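Local coordinates for protein pyridine nucleotide-disulphide oxidoreductase dimerisation region (Escherichia coli BL21, PDB 6KYY) that is an FAD-dependent flavoprotein disulfide reductase, captured with bound copper(II), and is probably involved in resistance to reactive chlorine species, at residues B[18-21]-B[22-26]; B[86-89]-B[90-94]. One frame throughout, in Å; residues are numbered along the deposited sequence.

In the fold
Both interactions are local: interaction 1 spans a loop and the helix start it leads into, interaction 2 successive turns within one helix. Interaction 1 is buried: it opens helix 20-31, where backbone atoms face the FAD diphosphate. Interaction 2 lies on the last turns of helix 71-94, at the surface, where amides, an amine and an imidazole do most of the work and a copper ion is bound. Their centres are about 12 Å apart, and the two helices touch. Lys23 NZ is 2.8 Å from Asn89 OD1, probably a hydrogen bond, while Phe18 CZ packs at 3.6 Å from Leu93 CD2. The inner side of the surface helix is thus joined to the cofactor-binding turn by a polar contact and by packing around it.

Interaction 1 (B[18-21]-B[22-26]); sequences FGKA and GKTLA. With FAD (flavin-adenine dinucleotide), chain N.
The Phe18 ring meets the side chain of Lys23 at about a right angle. Lys23 CD sits at the ring edge, in its plane, and Lys23 CB approaches obliquely, 3.6 Å from Phe18 CD1. Around the same ring, Leu38 and Val101 add apolar contacts from the neighbouring strands. Lys23 can lie here because its CG is placed between the backbone N and the carbonyl carbon (chi1 87°); beyond CG the chain runs extended, past the Gly19 carbonyl, to put NZ on the carbonyl oxygen of Gly47. Its CE also passes 3.9 Å from Lys20 CD, while the two ammonium groups stay 4.9 Å apart, NZ to NZ.

Gly19 is the N-cap, and its carbonyl oxygen takes the Lys23 N-H at 3.0 Å with an angle of 160° at the hydrogen. Two residues further on, Leu25 N gives a 2.8 Å bond to Ala21 O. Lys20 O accepts from both the amide and the hydroxyl of Thr24, although the modelled hydroxyl distance is too short to be trusted at this resolution.

On the cofactor side Lys20 N donates to O1P of FAD at 3.0 Å, and Gly19 CA lies 3.3 Å from FAD O5B. Gly19 and Gly22 belong to a GxGxxG sequence between strand 10-16 and helix 20-31, as in Rossmann-type dinucleotide-binding domains. The diphosphate is therefore met here by a backbone N-H at the start of a helix, whose dipole would be expected to ease its negative charge, while the apolar stem and hydrogen-bonded amine of Lys23 tie the turn to its surroundings.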
loop_
_atom_site.group_PDB
_atom_site.type_symbol
_atom_site.label_atom_id
_atom_site.label_comp_id
_atom_site.label_asym_id
_atom_site.label_seq_id
_atom_site.Cartn_x
_atom_site.Cartn_y
_atom_site.Cartn_z
ATOM N N PHE B 18 16.495 8.816 -22.802
ATOM C CA PHE B 18 15.086 8.859 -22.432
ATOM C C PHE B 18 14.854 8.535 -20.961
ATOM O O PHE B 18 13.817 7.952 -20.616
ATOM C CB PHE B 18 14.282 7.907 -23.318
ATOM C CG PHE B 18 12.979 8.481 -23.802
ATOM C CD1 PHE B 18 11.944 8.732 -22.916
ATOM C CD2 PHE B 18 12.787 8.766 -25.144
ATOM C CE1 PHE B 18 10.744 9.256 -23.356
ATOM C CE2 PHE B 18 11.588 9.293 -25.592
ATOM C CZ PHE B 18 10.566 9.538 -24.696
ATOM N N GLY B 19 15.782 8.904 -20.084
ATOM C CA GLY B 19 15.663 8.594 -18.675
ATOM C C GLY B 19 14.503 9.314 -18.010
ATOM O O GLY B 19 13.771 10.097 -18.616
ATOM N N LYS B 20 14.342 9.032 -16.716
ATOM C CA LYS B 20 13.239 9.617 -15.958
ATOM C C LYS B 20 13.348 11.136 -15.908
ATOM O O LYS B 20 12.372 11.850 -16.166
ATOM C CB LYS B 20 13.207 9.035 -14.545
ATOM C CG LYS B 20 12.024 9.500 -13.710
ATOM C CD LYS B 20 10.715 9.311 -14.460
ATOM C CE LYS B 20 9.519 9.568 -13.562
ATOM N NZ LYS B 20 8.476 8.517 -13.722
ATOM N N ALA B 21 14.534 11.649 -15.580
ATOM C CA ALA B 21 14.711 13.092 -15.456
ATOM C C ALA B 21 14.584 13.787 -16.806
ATOM O O ALA B 21 13.890 14.802 -16.930
ATOM C CB ALA B 21 16.066 13.400 -14.822
ATOM N N GLY B 22 15.249 13.249 -17.831
ATOM C CA GLY B 22 15.283 13.928 -19.116
ATOM C C GLY B 22 13.945 13.931 -19.827
ATOM O O GLY B 22 13.524 14.956 -20.370
ATOM N N LYS B 23 13.258 12.788 -19.841
ATOM C CA LYS B 23 11.934 12.745 -20.450
ATOM C C LYS B 23 10.940 13.629 -19.710
ATOM O O LYS B 23 9.954 14.063 -20.309
ATOM C CB LYS B 23 11.424 11.304 -20.518
ATOM C CG LYS B 23 10.693 10.814 -19.279
ATOM C CD LYS B 23 10.507 9.306 -19.337
ATOM C CE LYS B 23 9.719 8.786 -18.149
ATOM N NZ LYS B 23 9.271 7.384 -18.371
ATOM N N THR B 24 11.181 13.914 -18.428
ATOM C CA THR B 24 10.326 14.849 -17.705
ATOM C C THR B 24 10.726 16.292 -17.986
ATOM O O THR B 24 9.861 17.167 -18.109
ATOM C CB THR B 24 10.383 14.566 -16.204
ATOM O OG1 THR B 24 10.280 13.155 -15.977
ATOM C CG2 THR B 24 9.244 15.275 -15.485
ATOM N N LEU B 25 12.030 16.555 -18.086
ATOM C CA LEU B 25 12.492 17.899 -18.417
ATOM C C LEU B 25 12.077 18.292 -19.828
ATOM O O LEU B 25 11.716 19.448 -20.075
ATOM C CB LEU B 25 14.010 17.981 -18.260
ATOM C CG LEU B 25 14.625 19.376 -18.363
ATOM C CD1 LEU B 25 14.010 20.303 -17.330
ATOM C CD2 LEU B 25 16.135 19.307 -18.198
ATOM N N ALA B 26 12.120 17.340 -20.765
ATOM C CA ALA B 26 11.752 17.637 -22.146
ATOM C C ALA B 26 10.305 18.104 -22.247
ATOM O O ALA B 26 10.001 19.038 -22.997
ATOM C CB ALA B 26 11.980 16.408 -23.025
HETATM P PA FAD N . 17.737 5.730 -17.618
HETATM O O1A FAD N . 18.751 4.690 -17.318
HETATM O O2A FAD N . 16.302 5.405 -17.187
HETATM O O5B FAD N . 17.754 6.090 -19.145
HETATM C C5B FAD N . 18.895 5.784 -19.974
HETATM C C4B FAD N . 18.505 5.968 -21.419
HETATM O O4B FAD N . 19.552 6.673 -22.125
HETATM C C3B FAD N . 18.248 4.675 -22.194
HETATM O O3B FAD N . 17.066 4.787 -22.977
HETATM C C2B FAD N . 19.503 4.531 -23.061
HETATM O O2B FAD N . 19.226 3.854 -24.282
HETATM C C1B FAD N . 19.847 5.993 -23.324
HETATM N N9A FAD N . 21.247 6.232 -23.663
HETATM C C8A FAD N . 22.352 5.746 -23.015
HETATM N N7A FAD N . 23.493 6.125 -23.544
HETATM C C5A FAD N . 23.109 6.916 -24.616
HETATM C C6A FAD N . 23.846 7.622 -25.587
HETATM N N6A FAD N . 25.181 7.647 -25.635
HETATM N N1A FAD N . 23.154 8.315 -26.519
HETATM C C2A FAD N . 21.819 8.295 -26.476
HETATM N N3A FAD N . 21.019 7.666 -25.613
HETATM C C4A FAD N . 21.729 6.991 -24.702
HETATM N N1 FAD N . 14.644 2.113 -9.339
HETATM C C2 FAD N . 13.689 2.332 -8.387
HETATM O O2 FAD N . 13.454 3.466 -7.954
HETATM N N3 FAD N . 12.960 1.266 -7.890
HETATM C C4 FAD N . 13.105 -0.059 -8.249
HETATM O O4 FAD N . 12.388 -0.918 -7.741
HETATM C C4X FAD N . 14.126 -0.282 -9.258
HETATM N N5 FAD N . 14.310 -1.497 -9.684
HETATM C C5X FAD N . 15.279 -1.708 -10.650
HETATM C C6 FAD N . 15.501 -3.008 -11.102
HETATM C C7 FAD N . 16.462 -3.273 -12.073
HETATM C C7M FAD N . 16.674 -4.690 -12.537
HETATM C C8 FAD N . 17.221 -2.218 -12.603
HETATM C C8M FAD N . 18.268 -2.471 -13.654
HETATM C C9 FAD N . 17.003 -0.919 -12.153
HETATM C C9A FAD N . 16.041 -0.658 -11.185
HETATM N N10 FAD N . 15.790 0.645 -10.713
HETATM C C10 FAD N . 14.840 0.871 -9.747
HETATM C "C1'" FAD N . 16.559 1.790 -11.224
HETATM C "C2'" FAD N . 15.882 2.502 -12.390
HETATM O "O2'" FAD N . 15.782 1.627 -13.514
HETATM C "C3'" FAD N . 16.713 3.725 -12.781
HETATM O "O3'" FAD N . 17.356 4.238 -11.620
HETATM C "C4'" FAD N . 15.911 4.848 -13.439
HETATM O "O4'" FAD N . 15.474 4.426 -14.732
HETATM C "C5'" FAD N . 16.692 6.142 -13.542
HETATM O "O5'" FAD N . 17.485 6.118 -14.747
HETATM P P FAD N . 18.023 7.449 -15.396
HETATM O O1P FAD N . 16.970 8.553 -15.254
HETATM O O2P FAD N . 19.353 7.793 -14.848
HETATM O O3P FAD N . 18.149 7.102 -16.939
#

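Interaction 2 (B[86-89]-B[90-94]); sequences RNKN and FHNLA
Asn87 and His91 lie side by side and point the same way from successive turns of the helix, their amide and imidazole planes 57° apart. With CG of Asn87 anti to the backbone N (chi1 -170°), the amide swings along the helix toward His91, and OD1 comes to 3.6 Å from His91 CD2. The imidazole also presents an edge to the backbone: Asn87 O lies in the ring plane, 3.4 Å from CD2. On the other side of the ring, ND1 makes a weak hydrogen bond to Asp95.

Lys88 reaches Asn92 by curling round through two bends. Those at chi2 and at chi4 (88°) bring NZ to 3.1 Å from Asn92 OD1, a hydrogen bond in which the amine stands above the amide plane and not on a lone pair. Beneath these side chains Asn92 N is bonded to Lys88 O at 3.0 Å, and Phe90 N likewise to Arg86 O.

Phe90 turns away from the earlier residues; Ala94 CB rests 3.7 Å above one face of its ring, toward the rim, and the ring stacks with that of Tyr46. Leu93 CD1 packs against Asn89 O on the inner side.

Asn87 and His91 both belong to a copper(II) site, with the Asn87 side chain about 2 Å from the metal: an i, i+4 pair on the outer side of the helix, a spacing common in metal sites built on a single helix.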
loop_
_atom_site.group_PDB
_atom_site.type_symbol
_atom_site.label_atom_id
_atom_site.label_comp_id
_atom_site.label_asym_id
_atom_site.label_seq_id
_atom_site.Cartn_x
_atom_site.Cartn_y
_atom_site.Cartn_z
ATOM N N ARG B 86 5.980 1.865 -23.325
ATOM C CA ARG B 86 6.998 2.350 -24.252
ATOM C C ARG B 86 6.374 3.186 -25.362
ATOM O O ARG B 86 6.904 4.242 -25.725
ATOM C CB ARG B 86 7.781 1.176 -24.841
ATOM C CG ARG B 86 8.906 1.589 -25.780
ATOM C CD ARG B 86 9.432 0.410 -26.582
ATOM N NE ARG B 86 10.014 -0.623 -25.729
ATOM C CZ ARG B 86 10.371 -1.830 -26.154
ATOM N NH1 ARG B 86 10.211 -2.162 -27.429
ATOM N NH2 ARG B 86 10.892 -2.707 -25.306
ATOM N N ASN B 87 5.245 2.729 -25.910
ATOM C CA ASN B 87 4.566 3.492 -26.950
ATOM C C ASN B 87 3.920 4.753 -26.388
ATOM O O ASN B 87 3.857 5.776 -27.080
ATOM C CB ASN B 87 3.519 2.620 -27.642
ATOM C CG ASN B 87 2.955 3.266 -28.891
ATOM O OD1 ASN B 87 1.835 3.774 -28.890
ATOM N ND2 ASN B 87 3.733 3.250 -29.967
ATOM N N LYS B 88 3.440 4.702 -25.145
ATOM C CA LYS B 88 2.865 5.893 -24.528
ATOM C C LYS B 88 3.951 6.895 -24.156
ATOM O O LYS B 88 3.752 8.109 -24.280
ATOM C CB LYS B 88 2.042 5.504 -23.299
ATOM C CG LYS B 88 1.472 6.686 -22.526
ATOM C CD LYS B 88 -0.030 6.807 -22.726
ATOM C CE LYS B 88 -0.566 8.094 -22.119
ATOM N NZ LYS B 88 -0.503 9.232 -23.077
ATOM N N ASN B 89 5.110 6.408 -23.705
ATOM C CA ASN B 89 6.191 7.313 -23.332
ATOM C C ASN B 89 6.829 7.964 -24.551
ATOM O O ASN B 89 7.302 9.103 -24.464
ATOM C CB ASN B 89 7.249 6.570 -22.522
ATOM C CG ASN B 89 7.107 6.799 -21.035
ATOM O OD1 ASN B 89 7.464 7.859 -20.520
ATOM N ND2 ASN B 89 6.574 5.807 -20.335
ATOM N N PHE B 90 6.863 7.263 -25.685
ATOM C CA PHE B 90 7.397 7.870 -26.900
ATOM C C PHE B 90 6.453 8.937 -27.434
ATOM O O PHE B 90 6.883 10.038 -27.795
ATOM C CB PHE B 90 7.649 6.804 -27.966
ATOM C CG PHE B 90 7.903 7.373 -29.335
ATOM C CD1 PHE B 90 9.108 7.989 -29.628
ATOM C CD2 PHE B 90 6.932 7.306 -30.323
ATOM C CE1 PHE B 90 9.346 8.519 -30.882
ATOM C CE2 PHE B 90 7.164 7.838 -31.578
ATOM C CZ PHE B 90 8.373 8.444 -31.858
ATOM N N HIS B 91 5.155 8.628 -27.489
ATOM C CA HIS B 91 4.200 9.553 -28.089
ATOM C C HIS B 91 3.969 10.779 -27.218
ATOM O O HIS B 91 3.723 11.870 -27.745
ATOM C CB HIS B 91 2.878 8.836 -28.364
ATOM C CG HIS B 91 2.799 8.222 -29.727
ATOM N ND1 HIS B 91 2.436 8.938 -30.847
ATOM C CD2 HIS B 91 3.039 6.959 -30.151
ATOM C CE1 HIS B 91 2.455 8.143 -31.902
ATOM N NE2 HIS B 91 2.817 6.935 -31.506
ATOM N N ASN B 92 4.053 10.634 -25.892
ATOM C CA ASN B 92 3.866 11.786 -25.015
ATOM C C ASN B 92 4.947 12.841 -25.217
ATOM O O ASN B 92 4.760 13.991 -24.806
ATOM C CB ASN B 92 3.830 11.338 -23.554
ATOM C CG ASN B 92 2.428 11.353 -22.977
ATOM O OD1 ASN B 92 1.450 11.567 -23.696
ATOM N ND2 ASN B 92 2.321 11.127 -21.673
ATOM N N LEU B 93 6.066 12.476 -25.840
ATOM C CA LEU B 93 7.107 13.418 -26.227
ATOM C C LEU B 93 7.028 13.791 -27.702
ATOM O O LEU B 93 7.117 14.971 -28.051
ATOM C CB LEU B 93 8.491 12.832 -25.918
ATOM C CG LEU B 93 9.139 13.225 -24.590
ATOM C CD1 LEU B 93 8.592 12.373 -23.458
ATOM C CD2 LEU B 93 10.653 13.100 -24.681
ATOM N N ALA B 94 6.847 12.799 -28.577
ATOM C CA ALA B 94 6.881 13.039 -30.015
ATOM C C ALA B 94 5.682 13.835 -30.513
ATOM O O ALA B 94 5.724 14.353 -31.632
ATOM C CB ALA B 94 6.967 11.709 -30.765
#